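Local coordinates for DegV family protein (PDB 3LUP) that binds the fatty acid elaidic acid and may take part in lipid transport or fatty acid metabolism, at residues D119-S124 against Q154-E159; Y230-I235 against F279-K284. All coordinates share one frame; numbering follows the deposited sequence.

Contact 1: residues D119-S124 against Q154-E159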
ATOM      1  N   ASP A 119      -5.717   5.988  -9.771  1.00 30.27           N
ATOM      2  CA  ASP A 119      -5.013   6.260  -8.534  1.00 30.28           C
ATOM      3  C   ASP A 119      -5.592   5.362  -7.450  1.00 30.01           C
ATOM      4  O   ASP A 119      -6.777   5.448  -7.113  1.00 29.82           O
ATOM      5  CB  ASP A 119      -5.123   7.741  -8.160  1.00 30.59           C
ATOM      6  CG  ASP A 119      -4.442   8.075  -6.827  1.00 31.78           C
ATOM      7  OD1 ASP A 119      -3.603   7.282  -6.325  1.00 31.77           O
ATOM      8  OD2 ASP A 119      -4.753   9.160  -6.287  1.00 33.85           O
ATOM      9  N   THR A 120      -4.750   4.494  -6.907  1.00 30.02           N
ATOM     10  CA  THR A 120      -5.221   3.521  -5.934  1.00 30.18           C
ATOM     11  C   THR A 120      -5.448   4.163  -4.590  1.00 29.94           C
ATOM     12  O   THR A 120      -6.232   3.655  -3.810  1.00 30.46           O
ATOM     13  CB  THR A 120      -4.265   2.338  -5.768  1.00 30.26           C
ATOM     14  OG1 THR A 120      -3.030   2.795  -5.193  1.00 31.34           O
ATOM     15  CG2 THR A 120      -4.008   1.676  -7.113  1.00 30.40           C
ATOM     16  N   LYS A 121      -4.758   5.270  -4.318  1.00 29.68           N
ATOM     17  CA  LYS A 121      -4.903   6.008  -3.053  1.00 29.30           C
ATOM     18  C   LYS A 121      -4.555   5.169  -1.827  1.00 29.38           C
ATOM     19  O   LYS A 121      -4.903   5.511  -0.688  1.00 29.57           O
ATOM     20  CB  LYS A 121      -6.304   6.585  -2.909  1.00 29.19           C
ATOM     21  CG  LYS A 121      -6.683   7.579  -3.992  1.00 29.68           C
ATOM     22  CD  LYS A 121      -8.041   8.137  -3.670  1.00 30.61           C
ATOM     23  CE  LYS A 121      -8.559   9.031  -4.757  1.00 32.12           C
ATOM     24  NZ  LYS A 121      -9.983   9.333  -4.436  1.00 34.40           N
ATOM     25  N   ILE A 122      -3.853   4.068  -2.059  1.00 29.34           N
ATOM     26  CA  ILE A 122      -3.473   3.175  -0.975  1.00 29.14           C
ATOM     27  C   ILE A 122      -2.154   2.461  -1.286  1.00 29.18           C
ATOM     28  O   ILE A 122      -1.442   2.839  -2.224  1.00 29.27           O
ATOM     29  CB  ILE A 122      -4.646   2.218  -0.595  1.00 28.84           C
ATOM     30  CG1 ILE A 122      -4.494   1.724   0.844  1.00 29.56           C
ATOM     31  CG2 ILE A 122      -4.898   1.130  -1.662  1.00 28.20           C
ATOM     32  CD1 ILE A 122      -4.750   2.849   1.884  1.00 27.95           C
ATOM     33  N   THR A 123      -1.810   1.475  -0.474  1.00 29.32           N
ATOM     34  CA  THR A 123      -0.618   0.683  -0.707  1.00 29.91           C
ATOM     35  C   THR A 123      -0.716  -0.573   0.140  1.00 29.85           C
ATOM     36  O   THR A 123      -1.775  -0.862   0.671  1.00 30.22           O
ATOM     37  CB  THR A 123       0.688   1.509  -0.441  1.00 30.23           C
ATOM     38  OG1 THR A 123       1.820   0.780  -0.917  1.00 30.70           O
ATOM     39  CG2 THR A 123       0.870   1.842   1.039  1.00 29.74           C
ATOM     40  N   SER A 124       0.369  -1.327   0.260  1.00 30.62           N
ATOM     41  CA  SER A 124       0.364  -2.547   1.067  1.00 31.23           C
ATOM     42  C   SER A 124      -0.784  -3.470   0.612  1.00 31.76           C
ATOM     43  O   SER A 124      -0.974  -3.653  -0.600  1.00 32.02           O
ATOM     44  CB  SER A 124       0.275  -2.199   2.560  1.00 31.04           C
ATOM     45  OG  SER A 124       0.267  -3.364   3.364  1.00 32.00           O
ATOM     46  N   GLN A 154     -14.139   0.396  -5.847  1.00 30.10           N
ATOM     47  CA  GLN A 154     -13.468  -0.333  -4.767  1.00 29.53           C
ATOM     48  C   GLN A 154     -12.394   0.514  -4.121  1.00 29.23           C
ATOM     49  O   GLN A 154     -12.235   0.506  -2.899  1.00 28.95           O
ATOM     50  CB  GLN A 154     -12.844  -1.628  -5.274  1.00 29.36           C
ATOM     51  CG  GLN A 154     -13.787  -2.805  -5.251  1.00 28.51           C
ATOM     52  CD  GLN A 154     -13.093  -4.072  -5.671  1.00 28.73           C
ATOM     53  OE1 GLN A 154     -11.861  -4.145  -5.697  1.00 27.57           O
ATOM     54  NE2 GLN A 154     -13.879  -5.083  -6.013  1.00 29.34           N
ATOM     55  N   ILE A 155     -11.655   1.241  -4.947  1.00 28.98           N
ATOM     56  CA  ILE A 155     -10.688   2.214  -4.456  1.00 29.23           C
ATOM     57  C   ILE A 155     -11.353   3.206  -3.498  1.00 29.84           C
ATOM     58  O   ILE A 155     -10.721   3.676  -2.583  1.00 30.46           O
ATOM     59  CB  ILE A 155      -9.998   2.939  -5.635  1.00 28.98           C
ATOM     60  CG1 ILE A 155      -8.941   2.023  -6.239  1.00 28.05           C
ATOM     61  CG2 ILE A 155      -9.406   4.294  -5.209  1.00 28.37           C
ATOM     62  CD1 ILE A 155      -8.716   2.219  -7.712  1.00 28.08           C
ATOM     63  N   GLU A 156     -12.639   3.490  -3.699  1.00 30.47           N
ATOM     64  CA  GLU A 156     -13.404   4.398  -2.832  1.00 30.56           C
ATOM     65  C   GLU A 156     -13.778   3.851  -1.454  1.00 29.97           C
ATOM     66  O   GLU A 156     -14.041   4.624  -0.534  1.00 30.69           O
ATOM     67  CB  GLU A 156     -14.681   4.852  -3.542  1.00 31.00           C
ATOM     68  CG  GLU A 156     -14.437   5.549  -4.873  1.00 34.24           C
ATOM     69  CD  GLU A 156     -13.541   6.767  -4.743  1.00 37.74           C
ATOM     70  OE1 GLU A 156     -14.063   7.854  -4.406  1.00 40.89           O
ATOM     71  OE2 GLU A 156     -12.325   6.645  -4.991  1.00 39.22           O
ATOM     72  N   LYS A 157     -13.838   2.535  -1.304  1.00 29.23           N
ATOM     73  CA  LYS A 157     -14.265   1.963  -0.037  1.00 28.45           C
ATOM     74  C   LYS A 157     -13.084   1.515   0.801  1.00 28.06           C
ATOM     75  O   LYS A 157     -13.218   1.352   2.002  1.00 27.63           O
ATOM     76  CB  LYS A 157     -15.254   0.813  -0.236  1.00 28.47           C
ATOM     77  CG  LYS A 157     -16.437   1.087  -1.178  1.00 29.41           C
ATOM     78  CD  LYS A 157     -17.315   2.272  -0.775  1.00 30.88           C
ATOM     79  CE  LYS A 157     -18.347   1.898   0.265  1.00 32.66           C
ATOM     80  NZ  LYS A 157     -19.226   3.057   0.633  1.00 33.53           N
ATOM     81  N   ILE A 158     -11.930   1.336   0.158  1.00 28.01           N
ATOM     82  CA  ILE A 158     -10.688   0.998   0.844  1.00 28.22           C
ATOM     83  C   ILE A 158     -10.356   2.049   1.910  1.00 29.47           C
ATOM     84  O   ILE A 158     -10.615   3.239   1.730  1.00 30.04           O
ATOM     85  CB  ILE A 158      -9.522   0.836  -0.157  1.00 27.62           C
ATOM     86  CG1 ILE A 158      -9.646  -0.486  -0.909  1.00 26.65           C
ATOM     87  CG2 ILE A 158      -8.168   0.859   0.543  1.00 27.56           C
ATOM     88  CD1 ILE A 158      -8.996  -0.477  -2.253  1.00 23.98           C
ATOM     89  N   GLU A 159      -9.805   1.596   3.028  1.00 30.54           N
ATOM     90  CA  GLU A 159      -9.427   2.464   4.126  1.00 31.78           C
ATOM     91  C   GLU A 159      -8.104   1.962   4.652  1.00 32.17           C
ATOM     92  O   GLU A 159      -7.848   0.755   4.627  1.00 32.70           O
ATOM     93  CB  GLU A 159     -10.454   2.379   5.261  1.00 32.09           C
ATOM     94  CG  GLU A 159     -11.891   2.805   4.891  1.00 34.71           C
ATOM     95  CD  GLU A 159     -12.051   4.313   4.592  1.00 37.44           C
ATOM     96  OE1 GLU A 159     -11.291   5.160   5.150  1.00 38.10           O
ATOM     97  OE2 GLU A 159     -12.959   4.643   3.796  1.00 37.58           O
TER
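Thr120 and Ile155 bring their CA atoms to 5.8 Å and Ile122 and Ile158 bring theirs to 7.8 Å, so the irregular loop 119-124 runs past the C-terminal part of helix 144-155 and the chain that follows, where Gln154 O accepts from both Lys157 N and Ile158 N. Ile155 makes the main approach with its CG2 branch, which meets Asp119 O at 3.4 Å and also lies against Thr120 O. With CG1 beside the backbone N (chi1 -78°), CG2 is left anti to that N and faces these two carbonyls, while the CG1-CD1 branch lies over Thr120 CA, making this an apolar side chain packed on the loop backbone. The loop is shaped by an Asx turn: Asp119 OD1 accepts Lys121 N at 3.1 Å, met from 65° out of the carboxylate plane. This turn belongs to the segment that joins strand 114-116 to helix 124-138. Asp119 OD1 also takes Ala94 N, and Thr120 OG1, which receives a weak bond from Ile122 N, bonds to Phe91 O. Further along, CG2 of Ile158 sits obliquely against Ile122, 3.8 Å from CG1 and scarcely farther from CB. Ile122 and Thr123 touch the bound elaidic acid, so this end of the loop forms part of the fatty acid pocket. Beside Ile155, the extended chain of Lys121 carries NZ to 3.6 Å from Glu156 OE2, a long salt bridge, while Glu197 O accepts a hydrogen bond from the same NZ. Glu156 itself starts away from the loop, and the bend at chi2 (-58°) carries its carboxylate back towards the lysine.

Contact 2: residues Y230-I235 against F279-K284. With ELA (Elaidic acid), chain B.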
ATOM      1  N   TYR A 230     -15.782  -6.931   3.781  1.00 29.18           N
ATOM      2  CA  TYR A 230     -14.408  -6.477   3.569  1.00 28.46           C
ATOM      3  C   TYR A 230     -13.349  -7.501   3.914  1.00 28.65           C
ATOM      4  O   TYR A 230     -13.425  -8.147   4.949  1.00 28.91           O
ATOM      5  CB  TYR A 230     -14.135  -5.234   4.408  1.00 28.19           C
ATOM      6  CG  TYR A 230     -14.901  -4.013   3.980  1.00 27.61           C
ATOM      7  CD1 TYR A 230     -14.328  -3.073   3.123  1.00 25.90           C
ATOM      8  CD2 TYR A 230     -16.212  -3.789   4.436  1.00 27.45           C
ATOM      9  CE1 TYR A 230     -15.029  -1.942   2.729  1.00 25.73           C
ATOM     10  CE2 TYR A 230     -16.922  -2.664   4.040  1.00 26.82           C
ATOM     11  CZ  TYR A 230     -16.320  -1.742   3.193  1.00 27.03           C
ATOM     12  OH  TYR A 230     -17.025  -0.626   2.800  1.00 28.95           O
ATOM     13  N   ASP A 231     -12.340  -7.629   3.061  1.00 28.92           N
ATOM     14  CA  ASP A 231     -11.087  -8.263   3.474  1.00 29.23           C
ATOM     15  C   ASP A 231     -10.352  -7.298   4.420  1.00 29.23           C
ATOM     16  O   ASP A 231     -10.149  -6.115   4.074  1.00 29.18           O
ATOM     17  CB  ASP A 231     -10.233  -8.629   2.254  1.00 29.08           C
ATOM     18  CG  ASP A 231     -10.813  -9.825   1.455  1.00 31.14           C
ATOM     19  OD1 ASP A 231     -11.108 -10.881   2.078  1.00 31.95           O
ATOM     20  OD2 ASP A 231     -10.966  -9.720   0.208  1.00 30.89           O
ATOM     21  N   ILE A 232      -9.992  -7.780   5.617  1.00 28.77           N
ATOM     22  CA  ILE A 232      -9.288  -6.939   6.604  1.00 29.04           C
ATOM     23  C   ILE A 232      -7.853  -7.418   6.887  1.00 29.27           C
ATOM     24  O   ILE A 232      -7.616  -8.610   7.107  1.00 29.90           O
ATOM     25  CB  ILE A 232     -10.058  -6.804   7.952  1.00 28.91           C
ATOM     26  CG1 ILE A 232     -11.547  -6.579   7.712  1.00 29.28           C
ATOM     27  CG2 ILE A 232      -9.499  -5.652   8.792  1.00 29.14           C
ATOM     28  CD1 ILE A 232     -12.394  -6.789   8.941  1.00 28.91           C
ATOM     29  N   ALA A 233      -6.906  -6.481   6.891  1.00 28.96           N
ATOM     30  CA  ALA A 233      -5.503  -6.806   7.066  1.00 28.78           C
ATOM     31  C   ALA A 233      -4.936  -5.987   8.218  1.00 28.95           C
ATOM     32  O   ALA A 233      -5.077  -4.763   8.232  1.00 29.48           O
ATOM     33  CB  ALA A 233      -4.732  -6.513   5.772  1.00 28.15           C
ATOM     34  N   ILE A 234      -4.322  -6.657   9.192  1.00 28.62           N
ATOM     35  CA  ILE A 234      -3.508  -5.964  10.177  1.00 28.48           C
ATOM     36  C   ILE A 234      -2.064  -6.055   9.701  1.00 28.60           C
ATOM     37  O   ILE A 234      -1.562  -7.139   9.388  1.00 29.04           O
ATOM     38  CB  ILE A 234      -3.615  -6.580  11.565  1.00 28.55           C
ATOM     39  CG1 ILE A 234      -5.072  -6.647  12.008  1.00 28.58           C
ATOM     40  CG2 ILE A 234      -2.775  -5.776  12.566  1.00 27.49           C
ATOM     41  CD1 ILE A 234      -5.305  -7.635  13.139  1.00 29.29           C
ATOM     42  N   ILE A 235      -1.401  -4.913   9.626  1.00 28.31           N
ATOM     43  CA  ILE A 235      -0.080  -4.852   9.020  1.00 28.12           C
ATOM     44  C   ILE A 235       0.856  -4.157   9.998  1.00 28.20           C
ATOM     45  O   ILE A 235       0.471  -3.176  10.614  1.00 28.52           O
ATOM     46  CB  ILE A 235      -0.117  -4.094   7.675  1.00 27.85           C
ATOM     47  CG1 ILE A 235      -1.370  -4.477   6.877  1.00 27.30           C
ATOM     48  CG2 ILE A 235       1.151  -4.361   6.870  1.00 27.73           C
ATOM     49  CD1 ILE A 235      -2.095  -3.297   6.271  1.00 26.12           C
ATOM     50  N   PHE A 279      -4.111  -0.932   9.911  1.00 28.25           N
ATOM     51  CA  PHE A 279      -4.997  -1.859   9.232  1.00 28.46           C
ATOM     52  C   PHE A 279      -5.346  -1.317   7.849  1.00 28.82           C
ATOM     53  O   PHE A 279      -5.244  -0.111   7.595  1.00 29.21           O
ATOM     54  CB  PHE A 279      -6.251  -2.208  10.060  1.00 28.43           C
ATOM     55  CG  PHE A 279      -7.264  -1.096  10.157  1.00 27.51           C
ATOM     56  CD1 PHE A 279      -7.345  -0.316  11.308  1.00 28.53           C
ATOM     57  CD2 PHE A 279      -8.141  -0.848   9.122  1.00 26.33           C
ATOM     58  CE1 PHE A 279      -8.278   0.713  11.422  1.00 28.44           C
ATOM     59  CE2 PHE A 279      -9.078   0.172   9.214  1.00 29.39           C
ATOM     60  CZ  PHE A 279      -9.150   0.960  10.373  1.00 29.21           C
ATOM     61  N   GLY A 280      -5.743  -2.220   6.958  1.00 28.61           N
ATOM     62  CA  GLY A 280      -6.310  -1.835   5.678  1.00 28.30           C
ATOM     63  C   GLY A 280      -7.492  -2.733   5.392  1.00 28.05           C
ATOM     64  O   GLY A 280      -7.422  -3.946   5.662  1.00 28.11           O
ATOM     65  N   ILE A 281      -8.573  -2.136   4.876  1.00 27.27           N
ATOM     66  CA  ILE A 281      -9.743  -2.889   4.428  1.00 26.79           C
ATOM     67  C   ILE A 281      -9.972  -2.723   2.922  1.00 26.92           C
ATOM     68  O   ILE A 281      -9.654  -1.677   2.337  1.00 26.39           O
ATOM     69  CB  ILE A 281     -11.044  -2.534   5.219  1.00 26.89           C
ATOM     70  CG1 ILE A 281     -11.589  -1.158   4.807  1.00 26.83           C
ATOM     71  CG2 ILE A 281     -10.839  -2.710   6.756  1.00 26.68           C
ATOM     72  CD1 ILE A 281     -12.892  -0.758   5.471  1.00 28.09           C
ATOM     73  N   THR A 282     -10.512  -3.770   2.311  1.00 26.71           N
ATOM     74  CA  THR A 282     -10.810  -3.783   0.897  1.00 27.15           C
ATOM     75  C   THR A 282     -12.141  -4.482   0.727  1.00 27.84           C
ATOM     76  O   THR A 282     -12.351  -5.533   1.334  1.00 28.00           O
ATOM     77  CB  THR A 282      -9.755  -4.586   0.097  1.00 27.09           C
ATOM     78  OG1 THR A 282      -8.456  -4.094   0.408  1.00 27.42           O
ATOM     79  CG2 THR A 282      -9.976  -4.456  -1.391  1.00 25.84           C
ATOM     80  N   PRO A 283     -13.040  -3.916  -0.110  1.00 28.46           N
ATOM     81  CA  PRO A 283     -14.298  -4.584  -0.413  1.00 28.72           C
ATOM     82  C   PRO A 283     -14.049  -5.963  -1.016  1.00 29.37           C
ATOM     83  O   PRO A 283     -13.122  -6.137  -1.800  1.00 29.47           O
ATOM     84  CB  PRO A 283     -14.923  -3.683  -1.478  1.00 28.66           C
ATOM     85  CG  PRO A 283     -14.246  -2.376  -1.321  1.00 28.35           C
ATOM     86  CD  PRO A 283     -12.884  -2.659  -0.872  1.00 28.21           C
ATOM     87  N   LYS A 284     -14.863  -6.938  -0.641  1.00 30.14           N
ATOM     88  CA  LYS A 284     -14.836  -8.210  -1.332  1.00 30.95           C
ATOM     89  C   LYS A 284     -15.336  -8.067  -2.765  1.00 31.71           C
ATOM     90  O   LYS A 284     -16.295  -7.342  -3.051  1.00 31.65           O
ATOM     91  CB  LYS A 284     -15.630  -9.275  -0.583  1.00 30.66           C
ATOM     92  CG  LYS A 284     -14.882  -9.805   0.600  1.00 30.61           C
ATOM     93  CD  LYS A 284     -15.590 -10.963   1.235  1.00 30.49           C
ATOM     94  CE  LYS A 284     -15.027 -11.174   2.615  1.00 30.58           C
ATOM     95  NZ  LYS A 284     -15.553 -12.406   3.225  1.00 31.14           N
TER
HETATM   96  CA  ELA B 301       8.933   8.470  -3.754  1.00 52.96           C
HETATM   97  C   ELA B 301      10.025   9.544  -3.785  1.00 54.95           C
HETATM   98  O   ELA B 301      10.761   9.809  -2.789  1.00 54.14           O
HETATM   99  C3  ELA B 301       9.460   7.057  -3.516  1.00 48.32           C
HETATM  100  C4  ELA B 301       8.386   6.012  -3.800  1.00 46.96           C
HETATM  101  C5  ELA B 301       8.115   5.092  -2.592  1.00 46.74           C
HETATM  102  C6  ELA B 301       7.105   5.719  -1.621  1.00 44.62           C
HETATM  103  C7  ELA B 301       7.014   5.115  -0.225  1.00 42.43           C
HETATM  104  C8  ELA B 301       6.007   5.905   0.621  1.00 42.25           C
HETATM  105  C9  ELA B 301       5.232   4.997   1.567  1.00 41.37           C
HETATM  106  C10 ELA B 301       4.398   5.537   2.667  1.00 40.25           C
HETATM  107  C11 ELA B 301       4.113   4.677   3.881  1.00 39.40           C
HETATM  108  C12 ELA B 301       2.637   4.656   4.255  1.00 37.95           C
HETATM  109  C13 ELA B 301       1.970   3.314   4.009  1.00 37.06           C
HETATM  110  C14 ELA B 301       0.839   3.018   4.984  1.00 36.64           C
HETATM  111  C15 ELA B 301       0.284   1.608   4.733  1.00 36.35           C
HETATM  112  C16 ELA B 301      -1.050   1.333   5.430  1.00 34.37           C
HETATM  113  C17 ELA B 301      -2.155   1.057   4.416  1.00 34.94           C
HETATM  114  C18 ELA B 301      -3.126  -0.017   4.888  1.00 34.37           C
HETATM  115  OXT ELA B 301      10.186  10.207  -4.836  1.00 55.09           O
HETATM  116  O   HOH W   1     -10.857  -7.598  -1.367  1.00 17.99           O
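Asp231 and Thr282 form a hydrogen-bonded antiparallel pair, with Asp231 N to Thr282 O at 2.7 Å and Thr282 N to Asp231 O at 3.0 Å. Ala233 and Gly280 repeat the pattern two residues on, each N to the other's O at 2.9 Å, and the strand axes run at 162°. Between these pairs lies the non-hydrogen-bonded pair Ile232 and Ile281, whose side chains lie side by side with CG2 against CG2. With CG1 between its backbone N and carbonyl carbon (chi1 74°), Ile281 brings CD1 over one face of the Tyr230 ring, 3.9 Å from the centroid, a CH-pi contact; Tyr230 OH is hydrogen-bonded to Asp227 OD1. At the strand end, a water donates to both Asp231 OD2 and Pro283 O. The side chains of Lys284 and Asp231 cross at about a right angle, Lys284 CG 3.9 Å from Asp231 OD2, but the charged ends pair elsewhere, with Asp258 and Arg132 respectively. At the other end, the terminal carbon C18 of elaidic acid lies 3.4 Å from Phe279 O and 3.8 Å from CA of Gly280, where no side chain intervenes, and also touches Ile235 CD1, so these strands line the tail end of the pocket. Helix 124-138 packs on the face bearing Asp231, Ala233 and Thr282. Against the other face, helix 210-224 touches Phe279 and Ile281, and helix 240-252 touches Ile234. In the mixed sheet, strand 277-283 lies between 159-163 and 230-236, which is followed by the parallel strand 259-263.

Contact 1 closes before contact 2 opens along the chain, and their centres lie about 10 Å apart. They adjoin directly: Glu159, where strand 159-163 begins, probably accepts a hydrogen bond at O from Ile281 N (3.0 Å), as expected where 159-163 and 277-283 are antiparallel neighbours in the mixed sheet. Lys157 and Ile158 also pack on strand 277-283, and Ser124 packs on Ile235. Contact 1 thus ties the loop following strand 114-116 of the four-stranded parallel sheet to the mixed sheet that contains contact 2. Both contribute to the elaidic acid pocket, consistent with a fatty acid lodged between the two sheet-bearing parts of a DegV fold.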